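Odorant binding protein 4 (Chrysopa pallens, PDB 6JPM) probably binds small odorant molecules, as a secreted, largely helical member of the PBP/GOBP family of insect odorant-binding proteins. Local coordinates at residues N30-G35 against N103-L108. Residues are numbered along the deposited sequence; the frame is centred on the assembly and turned at random.
Sequences NNFHKG and NFAKCL
Phe-32, in the last turn of helix 26-32, reaches helix 99-111 with the outer end of its ring, which meets Ala-105 and Lys-106. The apolar part is small: CZ of Phe-32 lies 3.7 Å from CB of Ala-105, whose methyl points at the incoming ring and stands oblique to it. Beside it, CG of Lys-106 approaches CZ of Phe-32 to 3.9 Å, and the two side chains cross at about a right angle. The lysine bends at its third torsion (chi3 -56°) and carries its amino end away from the phenylalanine. With CG turned anti to the backbone N (chi1 -160°), Phe-32 projects its ring across to helix 99-111. The backbone N of Lys-106 sits at the ring edge, near its plane, 3.8 Å from CZ of Phe-32. No hydrogen bond joins the segments. Around the contact, Phe-37 meets the Phe-32 ring with planes at about 60° and also touches Lys-106, while Met-43 and Met-47 of helix 41-53 touch Phe-32 and Ala-105 respectively. Replacing Phe-32 by an alanine would probably open a gap between the helices and leave the Ala-105 methyl without its aromatic neighbour. Backbone bonds close helix 26-32 just after Phe-32: N of Gly-35 binds O of Phe-32 at 3.0 Å, and N of Val-36 binds O of Asn-31, with Gly-35 at positive phi. Cys-107, bonded to Cys-89, ties helix 99-111 to helix 76-89. A Schellman motif thus ends helix 26-32, and the Phe-32 ring is buried where this end meets helix 99-111, within the largely helical, disulfide-linked fold characteristic of insect odorant-binding proteins.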
# COMPACT_ATOMS: atom_id res chain seq x y z
N ASN A 30 -6.60 11.25 1.76
CA ASN A 30 -6.94 11.82 0.46
C ASN A 30 -5.73 12.49 -0.19
O ASN A 30 -5.50 12.33 -1.40
CB ASN A 30 -8.11 12.82 0.61
CG ASN A 30 -9.44 12.13 1.01
OD1 ASN A 30 -9.60 10.92 0.83
ND2 ASN A 30 -10.40 12.91 1.54
N ASN A 31 -4.97 13.26 0.58
CA ASN A 31 -3.71 13.81 0.08
C ASN A 31 -2.80 12.72 -0.47
O ASN A 31 -2.25 12.85 -1.56
CB ASN A 31 -2.99 14.58 1.18
CG ASN A 31 -3.60 15.95 1.41
OD1 ASN A 31 -4.31 16.47 0.56
ND2 ASN A 31 -3.34 16.51 2.58
N PHE A 32 -2.66 11.62 0.26
CA PHE A 32 -1.73 10.57 -0.17
C PHE A 32 -2.10 10.04 -1.55
O PHE A 32 -1.24 9.87 -2.41
CB PHE A 32 -1.69 9.43 0.86
CG PHE A 32 -0.44 8.56 0.75
CD1 PHE A 32 -0.32 7.62 -0.27
CD2 PHE A 32 0.63 8.73 1.62
CE1 PHE A 32 0.83 6.84 -0.40
CE2 PHE A 32 1.79 7.95 1.50
CZ PHE A 32 1.88 7.00 0.48
N HIS A 33 -3.40 9.81 -1.79
CA HIS A 33 -3.85 9.29 -3.08
C HIS A 33 -3.76 10.30 -4.20
O HIS A 33 -4.07 9.95 -5.34
CB HIS A 33 -5.29 8.78 -2.98
CG HIS A 33 -5.42 7.48 -2.26
ND1 HIS A 33 -5.46 7.40 -0.88
CD2 HIS A 33 -5.49 6.21 -2.72
CE1 HIS A 33 -5.57 6.13 -0.53
NE2 HIS A 33 -5.59 5.39 -1.62
N LYS A 34 -3.38 11.54 -3.91
CA LYS A 34 -3.07 12.54 -4.92
C LYS A 34 -1.59 12.90 -4.93
O LYS A 34 -1.21 13.96 -5.43
CB LYS A 34 -3.90 13.79 -4.70
CG LYS A 34 -5.39 13.60 -4.92
CD LYS A 34 -6.12 14.92 -4.82
CE LYS A 34 -7.49 14.86 -5.49
NZ LYS A 34 -8.19 13.58 -5.22
N GLY A 35 -0.73 12.05 -4.37
CA GLY A 35 0.69 12.32 -4.43
C GLY A 35 1.18 13.42 -3.51
O GLY A 35 2.26 13.97 -3.73
N ASN A 103 7.47 4.54 3.02
CA ASN A 103 8.38 4.82 1.91
C ASN A 103 8.11 3.91 0.72
O ASN A 103 8.14 4.35 -0.43
CB ASN A 103 9.83 4.68 2.37
CG ASN A 103 10.28 5.84 3.23
OD1 ASN A 103 9.81 6.97 3.04
ND2 ASN A 103 11.15 5.57 4.20
N PHE A 104 7.88 2.62 0.98
CA PHE A 104 7.46 1.70 -0.07
C PHE A 104 6.20 2.19 -0.77
O PHE A 104 6.12 2.18 -2.00
CB PHE A 104 7.24 0.31 0.54
CG PHE A 104 6.79 -0.75 -0.45
CD1 PHE A 104 7.61 -1.14 -1.50
CD2 PHE A 104 5.55 -1.36 -0.30
CE1 PHE A 104 7.20 -2.13 -2.41
CE2 PHE A 104 5.12 -2.33 -1.20
CZ PHE A 104 5.95 -2.71 -2.26
N ALA A 105 5.20 2.64 0.00
CA ALA A 105 3.94 3.10 -0.59
C ALA A 105 4.15 4.33 -1.47
O ALA A 105 3.57 4.42 -2.56
CB ALA A 105 2.92 3.41 0.51
N LYS A 106 4.92 5.30 -0.99
CA LYS A 106 5.19 6.49 -1.81
C LYS A 106 5.83 6.08 -3.12
O LYS A 106 5.51 6.64 -4.17
CB LYS A 106 6.14 7.46 -1.09
CG LYS A 106 5.62 8.05 0.19
CD LYS A 106 6.45 9.28 0.57
CE LYS A 106 7.92 8.95 0.65
NZ LYS A 106 8.73 10.10 1.14
N CYS A 107 6.76 5.12 -3.08
CA CYS A 107 7.41 4.67 -4.30
C CYS A 107 6.40 4.05 -5.25
O CYS A 107 6.40 4.33 -6.45
CB CYS A 107 8.52 3.66 -3.96
SG CYS A 107 9.45 3.08 -5.42
N LEU A 108 5.52 3.19 -4.71
CA LEU A 108 4.54 2.52 -5.56
C LEU A 108 3.67 3.54 -6.27
O LEU A 108 3.40 3.40 -7.47
CB LEU A 108 3.66 1.59 -4.73
CG LEU A 108 4.29 0.28 -4.27
CD1 LEU A 108 3.24 -0.50 -3.52
CD2 LEU A 108 4.83 -0.51 -5.45